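Long-range contact in aeromonas extracellular serine protease (Aeromonas sobria, PDB 3WQB), which cleaves peptide bonds after paired basic residues, at least one a lysine, as a calcium-binding secreted serine protease of the furin subfamily and probable virulence factor: residues 162-176 with 199-213. The protein carries 1 engineered substitution. Residues are numbered along the deposited sequence; the frame is centred on the assembly and turned at random.
Sequences LGDSNASRDNRVFNQ and LFEQQTLKAQGAAYI
The Phe174 ring lies nearly parallel to the Tyr212 ring but slid aside, so that little more than its CD1 corner overlaps the tyrosine's rim; the planes are 9° apart and the centroids 4.6 Å from each other. The two side chains lie alongside and point the same way. Phe200 of helix 191-205 covers the opposite face of Tyr212, and the edge of the Phe200 ring meets Gln176 OE1, while Gln176 NE2 bonds to Asn255 OD1 on strand 255-261. At the far end of Tyr212 the hydroxyl donates to the carbonyl of Leu162, Tyr212 OH to Leu162 O 2.7 Å, in the ring plane, which ties helix 155-164 to the strand.

Strands 173-179 and 211-215 are neighbours in the parallel sheet of the subtilisin-like domain, joined through helix 191-205 as a beta-alpha-beta unit. Ala211 N to Arg172 O, Phe174 N to Ala211 O, Ile213 N to Phe174 O and Gln176 N to Ile213 O form the ladder between them; Gln176 NE2 reaches Ile213 O from the other face of its plane. On the sheet face away from the rings Val173 CG1 meets Ile213 CG1 at 3.9 Å; both touch Ser343 of helix 335-352, and the side chain of Asn175, its OD1 bonded to Ser343 OG, lies about 5 Å from that of Asp78, predicted to belong to the charge relay.

Before the strands, Arg172 turns its guanidinium edge-on to one carbonyl, with NE 2.9 Å and NH2 3.0 Å from Gly209 O; the bend at chi3 (73°) brings it there. Arg169 O is gripped from opposite faces of its plane, by Gln203 NE2 at 3.0 Å on a nearly straight bond (170°) and by Lys206 NZ at 2.9 Å. Lys206 NZ also donates to Gln203 OE1, fixing the amide whose NE2 meets the edge of the Phe174 ring.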
ATOM      1  N   LEU A 162      -9.215  -6.432  10.371  1.00 10.19           N
ATOM      2  CA  LEU A 162      -9.525  -5.438   9.355  1.00 10.26           C
ATOM      3  C   LEU A 162     -11.013  -5.070   9.300  1.00 10.58           C
ATOM      4  O   LEU A 162     -11.502  -4.540   8.301  1.00 10.55           O
ATOM      5  CB  LEU A 162      -8.984  -5.887   7.992  1.00 10.24           C
ATOM      6  CG  LEU A 162      -7.458  -5.777   7.846  1.00  9.72           C
ATOM      7  CD1 LEU A 162      -6.958  -6.621   6.686  1.00 11.37           C
ATOM      8  CD2 LEU A 162      -7.020  -4.306   7.697  1.00 10.53           C
ATOM      9  N   GLY A 163     -11.740  -5.362  10.377  1.00 10.76           N
ATOM     10  CA  GLY A 163     -13.095  -4.849  10.538  1.00 11.78           C
ATOM     11  C   GLY A 163     -14.207  -5.862  10.612  1.00 12.19           C
ATOM     12  O   GLY A 163     -15.352  -5.475  10.792  1.00 12.78           O
ATOM     13  N   ASP A 164     -13.891  -7.147  10.483  1.00 12.21           N
ATOM     14  CA  ASP A 164     -14.924  -8.187  10.479  1.00 12.99           C
ATOM     15  C   ASP A 164     -15.350  -8.607  11.887  1.00 13.34           C
ATOM     16  O   ASP A 164     -16.466  -9.096  12.071  1.00 14.37           O
ATOM     17  CB  ASP A 164     -14.460  -9.409   9.683  1.00 12.90           C
ATOM     18  CG  ASP A 164     -15.521 -10.483   9.589  1.00 13.99           C
ATOM     19  OD1 ASP A 164     -16.535 -10.249   8.909  1.00 16.49           O
ATOM     20  OD2 ASP A 164     -15.309 -11.570  10.170  1.00 15.43           O
ATOM     21  N   SER A 165     -14.489  -8.401  12.879  1.00 13.21           N
ATOM     22  CA  SER A 165     -14.778  -8.840  14.249  1.00 13.17           C
ATOM     23  C   SER A 165     -15.461  -7.756  15.067  1.00 13.29           C
ATOM     24  O   SER A 165     -15.409  -6.573  14.727  1.00 12.92           O
ATOM     25  CB  SER A 165     -13.483  -9.261  14.942  1.00 13.38           C
ATOM     26  OG  SER A 165     -12.657  -8.145  15.213  1.00 12.99           O
ATOM     27  N   ASN A 166     -16.087  -8.162  16.167  1.00 13.45           N
ATOM     28  CA  ASN A 166     -16.653  -7.192  17.089  1.00 14.32           C
ATOM     29  C   ASN A 166     -15.585  -6.242  17.598  1.00 13.93           C
ATOM     30  O   ASN A 166     -15.837  -5.060  17.797  1.00 14.95           O
ATOM     31  CB  ASN A 166     -17.342  -7.894  18.255  1.00 14.82           C
ATOM     32  CG  ASN A 166     -18.581  -8.634  17.825  1.00 16.27           C
ATOM     33  OD1 ASN A 166     -19.066  -8.461  16.708  1.00 17.98           O
ATOM     34  ND2 ASN A 166     -19.101  -9.472  18.708  1.00 17.88           N
ATOM     35  N   ALA A 167     -14.374  -6.764  17.772  1.00 13.43           N
ATOM     36  CA  ALA A 167     -13.284  -5.968  18.303  1.00 13.32           C
ATOM     37  C   ALA A 167     -12.876  -4.843  17.346  1.00 12.91           C
ATOM     38  O   ALA A 167     -12.643  -3.707  17.782  1.00 13.13           O
ATOM     39  CB  ALA A 167     -12.090  -6.864  18.625  1.00 13.95           C
ATOM     40  N   SER A 168     -12.786  -5.155  16.053  1.00 12.38           N
ATOM     41  CA  SER A 168     -12.208  -4.188  15.107  1.00 12.18           C
ATOM     42  C   SER A 168     -13.206  -3.426  14.243  1.00 12.09           C
ATOM     43  O   SER A 168     -12.809  -2.473  13.559  1.00 12.36           O
ATOM     44  CB  SER A 168     -11.130  -4.836  14.230  1.00 11.87           C
ATOM     45  OG  SER A 168     -11.709  -5.691  13.254  1.00 12.50           O
ATOM     46  N   ARG A 169     -14.491  -3.795  14.308  1.00 12.16           N
ATOM     47  CA  ARG A 169     -15.493  -3.224  13.405  1.00 13.52           C
ATOM     48  C   ARG A 169     -15.665  -1.718  13.583  1.00 13.60           C
ATOM     49  O   ARG A 169     -15.954  -1.015  12.622  1.00 14.84           O
ATOM     50  CB  ARG A 169     -16.846  -3.955  13.506  1.00 14.17           C
ATOM     51  CG  ARG A 169     -17.546  -3.860  14.851  1.00 17.10           C
ATOM     52  CD  ARG A 169     -18.872  -4.630  14.865  1.00 21.63           C
ATOM     53  NE  ARG A 169     -18.669  -6.076  14.759  1.00 25.05           N
ATOM     54  CZ  ARG A 169     -18.879  -6.801  13.663  1.00 24.84           C
ATOM     55  NH1 ARG A 169     -19.338  -6.233  12.550  1.00 26.80           N
ATOM     56  NH2 ARG A 169     -18.645  -8.103  13.683  1.00 23.55           N
ATOM     57  N   ASP A 170     -15.465  -1.228  14.806  1.00 13.23           N
ATOM     58  CA  ASP A 170     -15.724   0.175  15.124  1.00 13.54           C
ATOM     59  C   ASP A 170     -14.500   1.071  15.066  1.00 13.22           C
ATOM     60  O   ASP A 170     -14.485   2.154  15.640  1.00 14.51           O
ATOM     61  CB  ASP A 170     -16.424   0.306  16.479  1.00 14.03           C
ATOM     62  CG  ASP A 170     -15.584  -0.222  17.627  1.00 16.08           C
ATOM     63  OD1 ASP A 170     -14.636  -1.015  17.389  1.00 17.56           O
ATOM     64  OD2 ASP A 170     -15.898   0.155  18.783  1.00 21.44           O
ATOM     65  N   ASN A 171     -13.467   0.623  14.365  1.00 12.49           N
ATOM     66  CA  ASN A 171     -12.395   1.537  13.987  1.00 11.59           C
ATOM     67  C   ASN A 171     -12.815   2.383  12.806  1.00 11.17           C
ATOM     68  O   ASN A 171     -13.520   1.904  11.912  1.00 12.38           O
ATOM     69  CB  ASN A 171     -11.121   0.777  13.650  1.00 11.36           C
ATOM     70  CG  ASN A 171     -10.498   0.171  14.865  1.00 11.01           C
ATOM     71  OD1 ASN A 171     -10.000   0.885  15.736  1.00 12.34           O
ATOM     72  ND2 ASN A 171     -10.546  -1.155  14.956  1.00 12.11           N
ATOM     73  N   ARG A 172     -12.393   3.641  12.816  1.00 10.14           N
ATOM     74  CA  ARG A 172     -12.588   4.518  11.669  1.00 10.05           C
ATOM     75  C   ARG A 172     -11.342   4.659  10.786  1.00  9.77           C
ATOM     76  O   ARG A 172     -11.431   5.246   9.712  1.00 10.38           O
ATOM     77  CB  ARG A 172     -13.087   5.897  12.083  1.00 10.00           C
ATOM     78  CG  ARG A 172     -14.559   5.910  12.488  1.00 11.46           C
ATOM     79  CD  ARG A 172     -15.190   7.286  12.297  1.00 12.62           C
ATOM     80  NE  ARG A 172     -15.393   7.558  10.878  1.00 12.59           N
ATOM     81  CZ  ARG A 172     -15.569   8.763  10.340  1.00 12.06           C
ATOM     82  NH1 ARG A 172     -15.575   9.865  11.092  1.00 13.30           N
ATOM     83  NH2 ARG A 172     -15.723   8.864   9.019  1.00 13.85           N
ATOM     84  N   VAL A 173     -10.192   4.137  11.223  1.00  9.93           N
ATOM     85  CA  VAL A 173      -8.984   4.131  10.395  1.00  9.80           C
ATOM     86  C   VAL A 173      -8.333   2.763  10.546  1.00  9.29           C
ATOM     87  O   VAL A 173      -8.160   2.271  11.662  1.00  9.82           O
ATOM     88  CB  VAL A 173      -7.987   5.252  10.797  1.00  9.73           C
ATOM     89  CG1 VAL A 173      -6.799   5.252   9.863  1.00 10.20           C
ATOM     90  CG2 VAL A 173      -8.662   6.623  10.774  1.00 10.99           C
ATOM     91  N   PHE A 174      -7.980   2.150   9.422  1.00  9.10           N
ATOM     92  CA  PHE A 174      -7.194   0.906   9.428  1.00  8.53           C
ATOM     93  C   PHE A 174      -5.851   1.177   8.803  1.00  8.47           C
ATOM     94  O   PHE A 174      -5.757   1.432   7.601  1.00  8.98           O
ATOM     95  CB  PHE A 174      -7.921  -0.216   8.684  1.00  9.06           C
ATOM     96  CG  PHE A 174      -9.157  -0.686   9.389  1.00  9.20           C
ATOM     97  CD1 PHE A 174     -10.389  -0.094   9.141  1.00  9.37           C
ATOM     98  CD2 PHE A 174      -9.083  -1.715  10.328  1.00 10.52           C
ATOM     99  CE1 PHE A 174     -11.538  -0.527   9.822  1.00 10.51           C
ATOM    100  CE2 PHE A 174     -10.214  -2.147  11.010  1.00 10.26           C
ATOM    101  CZ  PHE A 174     -11.448  -1.553  10.756  1.00 10.33           C
ATOM    102  N   ASN A 175      -4.821   1.163   9.642  1.00  8.46           N
ATOM    103  CA  ASN A 175      -3.464   1.429   9.195  1.00  8.30           C
ATOM    104  C   ASN A 175      -2.764   0.163   8.729  1.00  8.76           C
ATOM    105  O   ASN A 175      -2.607  -0.773   9.507  1.00  8.79           O
ATOM    106  CB  ASN A 175      -2.669   2.081  10.328  1.00  8.67           C
ATOM    107  CG  ASN A 175      -1.306   2.541   9.877  1.00  8.31           C
ATOM    108  OD1 ASN A 175      -1.118   3.721   9.581  1.00  9.03           O
ATOM    109  ND2 ASN A 175      -0.351   1.614   9.805  1.00 10.28           N
ATOM    110  N   GLN A 176      -2.374   0.135   7.454  1.00  8.12           N
ATOM    111  CA  GLN A 176      -1.719  -1.033   6.857  1.00  7.90           C
ATOM    112  C   GLN A 176      -0.343  -0.664   6.305  1.00  8.23           C
ATOM    113  O   GLN A 176      -0.180  -0.383   5.103  1.00  8.48           O
ATOM    114  CB  GLN A 176      -2.568  -1.622   5.745  1.00  8.06           C
ATOM    115  CG  GLN A 176      -3.968  -1.971   6.168  1.00  8.07           C
ATOM    116  CD  GLN A 176      -4.811  -2.216   4.957  1.00  7.96           C
ATOM    117  OE1 GLN A 176      -4.958  -3.359   4.499  1.00  9.18           O
ATOM    118  NE2 GLN A 176      -5.293  -1.125   4.359  1.00  9.35           N
ATOM    119  N   LEU A 199     -15.258  -6.727   2.497  1.00 10.83           N
ATOM    120  CA  LEU A 199     -15.225  -6.198   3.854  1.00 10.61           C
ATOM    121  C   LEU A 199     -14.850  -4.714   3.849  1.00 10.40           C
ATOM    122  O   LEU A 199     -15.473  -3.899   4.538  1.00 10.81           O
ATOM    123  CB  LEU A 199     -14.230  -6.984   4.712  1.00 10.80           C
ATOM    124  CG  LEU A 199     -13.985  -6.463   6.127  1.00 10.86           C
ATOM    125  CD1 LEU A 199     -15.260  -6.520   6.966  1.00 11.59           C
ATOM    126  CD2 LEU A 199     -12.843  -7.225   6.789  1.00 12.26           C
ATOM    127  N   PHE A 200     -13.811  -4.370   3.092  1.00 10.17           N
ATOM    128  CA  PHE A 200     -13.340  -2.989   3.059  1.00 10.17           C
ATOM    129  C   PHE A 200     -14.435  -2.084   2.495  1.00 10.33           C
ATOM    130  O   PHE A 200     -14.593  -0.950   2.949  1.00 10.26           O
ATOM    131  CB  PHE A 200     -12.077  -2.839   2.202  1.00 10.41           C
ATOM    132  CG  PHE A 200     -10.782  -3.353   2.821  1.00  9.75           C
ATOM    133  CD1 PHE A 200     -10.729  -4.428   3.718  1.00  9.54           C
ATOM    134  CD2 PHE A 200      -9.583  -2.775   2.418  1.00  9.40           C
ATOM    135  CE1 PHE A 200      -9.491  -4.869   4.212  1.00  9.59           C
ATOM    136  CE2 PHE A 200      -8.359  -3.221   2.896  1.00  9.76           C
ATOM    137  CZ  PHE A 200      -8.303  -4.279   3.778  1.00  9.47           C
ATOM    138  N   GLU A 201     -15.167  -2.571   1.491  1.00 10.15           N
ATOM    139  CA  GLU A 201     -16.272  -1.799   0.916  1.00 10.77           C
ATOM    140  C   GLU A 201     -17.332  -1.521   1.975  1.00 10.88           C
ATOM    141  O   GLU A 201     -17.774  -0.379   2.137  1.00 10.79           O
ATOM    142  CB  GLU A 201     -16.877  -2.533  -0.281  1.00 10.77           C
ATOM    143  CG  GLU A 201     -18.123  -1.840  -0.833  1.00 11.47           C
ATOM    144  CD  GLU A 201     -18.634  -2.419  -2.135  1.00 14.46           C
ATOM    145  OE1 GLU A 201     -18.031  -3.370  -2.676  1.00 18.18           O
ATOM    146  OE2 GLU A 201     -19.667  -1.915  -2.615  1.00 17.33           O
ATOM    147  N   GLN A 202     -17.724  -2.557   2.711  1.00 10.72           N
ATOM    148  CA  GLN A 202     -18.763  -2.388   3.723  1.00 11.93           C
ATOM    149  C   GLN A 202     -18.322  -1.438   4.832  1.00 11.69           C
ATOM    150  O   GLN A 202     -19.097  -0.619   5.318  1.00 12.45           O
ATOM    151  CB  GLN A 202     -19.161  -3.741   4.290  1.00 12.87           C
ATOM    152  CG  GLN A 202     -19.949  -4.561   3.306  1.00 16.97           C
ATOM    153  CD  GLN A 202     -21.112  -3.775   2.676  1.00 20.80           C
ATOM    154  OE1 GLN A 202     -21.885  -3.102   3.376  1.00 23.72           O
ATOM    155  NE2 GLN A 202     -21.250  -3.875   1.351  1.00 21.41           N
ATOM    156  N   GLN A 203     -17.058  -1.555   5.224  1.00 10.55           N
ATOM    157  CA  GLN A 203     -16.500  -0.728   6.276  1.00 11.07           C
ATOM    158  C   GLN A 203     -16.302   0.723   5.854  1.00 10.77           C
ATOM    159  O   GLN A 203     -16.429   1.633   6.668  1.00 11.44           O
ATOM    160  CB  GLN A 203     -15.184  -1.330   6.755  1.00 10.92           C
ATOM    161  CG  GLN A 203     -15.384  -2.540   7.681  1.00 11.27           C
ATOM    162  CD  GLN A 203     -15.887  -2.123   9.050  1.00 12.02           C
ATOM    163  OE1 GLN A 203     -17.088  -2.170   9.326  1.00 16.17           O
ATOM    164  NE2 GLN A 203     -14.976  -1.674   9.898  1.00 14.75           N
ATOM    165  N   THR A 204     -15.972   0.935   4.585  1.00 10.75           N
ATOM    166  CA  THR A 204     -15.767   2.291   4.077  1.00 10.78           C
ATOM    167  C   THR A 204     -17.098   3.035   3.920  1.00 11.60           C
ATOM    168  O   THR A 204     -17.210   4.202   4.312  1.00 11.99           O
ATOM    169  CB  THR A 204     -15.016   2.285   2.730  1.00 10.49           C
ATOM    170  OG1 THR A 204     -13.716   1.704   2.899  1.00 10.89           O
ATOM    171  CG2 THR A 204     -14.856   3.707   2.187  1.00  9.61           C
ATOM    172  N   LEU A 205     -18.091   2.358   3.349  1.00 12.25           N
ATOM    173  CA  LEU A 205     -19.337   3.037   2.942  1.00 13.24           C
ATOM    174  C   LEU A 205     -20.436   3.165   3.997  1.00 14.58           C
ATOM    175  O   LEU A 205     -21.481   3.735   3.720  1.00 17.12           O
ATOM    176  CB  LEU A 205     -19.883   2.418   1.649  1.00 13.49           C
ATOM    177  CG  LEU A 205     -18.951   2.579   0.436  1.00 13.41           C
ATOM    178  CD1 LEU A 205     -19.565   1.943  -0.796  1.00 15.52           C
ATOM    179  CD2 LEU A 205     -18.555   4.043   0.156  1.00 14.01           C
ATOM    180  N   LYS A 206     -20.190   2.705   5.211  1.00 14.67           N
ATOM    181  CA  LYS A 206     -21.224   2.787   6.247  1.00 14.76           C
ATOM    182  C   LYS A 206     -21.210   4.148   6.935  1.00 14.78           C
ATOM    183  O   LYS A 206     -20.326   4.968   6.702  1.00 15.31           O
ATOM    184  CB  LYS A 206     -21.001   1.693   7.279  1.00 15.05           C
ATOM    185  CG  LYS A 206     -19.648   1.809   7.945  1.00 14.84           C
ATOM    186  CD  LYS A 206     -19.429   0.733   8.953  1.00 16.32           C
ATOM    187  CE  LYS A 206     -18.204   1.080   9.751  1.00 15.73           C
ATOM    188  NZ  LYS A 206     -17.985   0.173  10.907  1.00 17.27           N
ATOM    189  N   ALA A 207     -22.193   4.379   7.802  1.00 15.27           N
ATOM    190  CA  ALA A 207     -22.146   5.524   8.705  1.00 16.53           C
ATOM    191  C   ALA A 207     -20.898   5.419   9.585  1.00 17.17           C
ATOM    192  O   ALA A 207     -20.525   4.319  10.011  1.00 18.18           O
ATOM    193  CB  ALA A 207     -23.400   5.573   9.565  1.00 16.82           C
ATOM    194  N   GLN A 208     -20.267   6.559   9.858  1.00 18.46           N
ATOM    195  CA  GLN A 208     -18.981   6.597  10.564  1.00 18.95           C
ATOM    196  C   GLN A 208     -17.988   5.703   9.814  1.00 17.47           C
ATOM    197  O   GLN A 208     -17.349   4.823  10.403  1.00 18.67           O
ATOM    198  CB  GLN A 208     -19.122   6.153  12.034  1.00 19.99           C
ATOM    199  CG  GLN A 208     -19.604   7.226  13.020  1.00 23.51           C
ATOM    200  CD  GLN A 208     -20.806   8.007  12.524  1.00 27.10           C
ATOM    201  OE1 GLN A 208     -20.665   9.110  11.994  1.00 29.29           O
ATOM    202  NE2 GLN A 208     -21.996   7.429  12.675  1.00 29.06           N
ATOM    203  N   GLY A 209     -17.880   5.936   8.504  1.00 15.97           N
ATOM    204  CA  GLY A 209     -17.097   5.075   7.622  1.00 13.81           C
ATOM    205  C   GLY A 209     -15.627   5.008   7.981  1.00 12.46           C
ATOM    206  O   GLY A 209     -15.056   5.953   8.524  1.00 12.29           O
ATOM    207  N   ALA A 210     -15.024   3.870   7.667  1.00 10.98           N
ATOM    208  CA  ALA A 210     -13.608   3.645   7.962  1.00 10.50           C
ATOM    209  C   ALA A 210     -12.717   3.871   6.752  1.00 10.37           C
ATOM    210  O   ALA A 210     -13.022   3.429   5.646  1.00 10.81           O
ATOM    211  CB  ALA A 210     -13.413   2.249   8.505  1.00 10.95           C
ATOM    212  N   ALA A 211     -11.622   4.572   6.992  1.00 10.24           N
ATOM    213  CA  ALA A 211     -10.596   4.808   5.987  1.00  9.85           C
ATOM    214  C   ALA A 211      -9.465   3.794   6.094  1.00  9.44           C
ATOM    215  O   ALA A 211      -8.778   3.730   7.121  1.00  9.98           O
ATOM    216  CB  ALA A 211     -10.043   6.207   6.146  1.00 10.32           C
ATOM    217  N   TYR A 212      -9.316   2.974   5.058  1.00  9.11           N
ATOM    218  CA  TYR A 212      -8.165   2.074   4.929  1.00  8.57           C
ATOM    219  C   TYR A 212      -7.003   2.838   4.317  1.00  8.99           C
ATOM    220  O   TYR A 212      -7.169   3.457   3.268  1.00  9.17           O
ATOM    221  CB  TYR A 212      -8.534   0.850   4.069  1.00  8.59           C
ATOM    222  CG  TYR A 212      -9.526  -0.040   4.766  1.00  8.89           C
ATOM    223  CD1 TYR A 212     -10.900   0.226   4.703  1.00  9.16           C
ATOM    224  CD2 TYR A 212      -9.097  -1.137   5.510  1.00  9.93           C
ATOM    225  CE1 TYR A 212     -11.817  -0.576   5.376  1.00 10.61           C
ATOM    226  CE2 TYR A 212     -10.000  -1.943   6.190  1.00  9.60           C
ATOM    227  CZ  TYR A 212     -11.364  -1.658   6.116  1.00 10.34           C
ATOM    228  OH  TYR A 212     -12.270  -2.457   6.767  1.00 12.01           O
ATOM    229  N   ILE A 213      -5.854   2.813   4.997  1.00  8.64           N
ATOM    230  CA  ILE A 213      -4.635   3.497   4.557  1.00  8.69           C
ATOM    231  C   ILE A 213      -3.575   2.440   4.301  1.00  8.41           C
ATOM    232  O   ILE A 213      -3.448   1.488   5.086  1.00  8.72           O
ATOM    233  CB  ILE A 213      -4.139   4.502   5.632  1.00  8.64           C
ATOM    234  CG1 ILE A 213      -5.319   5.264   6.279  1.00  9.80           C
ATOM    235  CG2 ILE A 213      -3.069   5.421   5.058  1.00  9.93           C
ATOM    236  CD1 ILE A 213      -6.113   6.170   5.343  1.00 11.09           C
TER
HETATM  237  O   HOH W   1     -16.218   2.246  12.014  1.00 22.64           O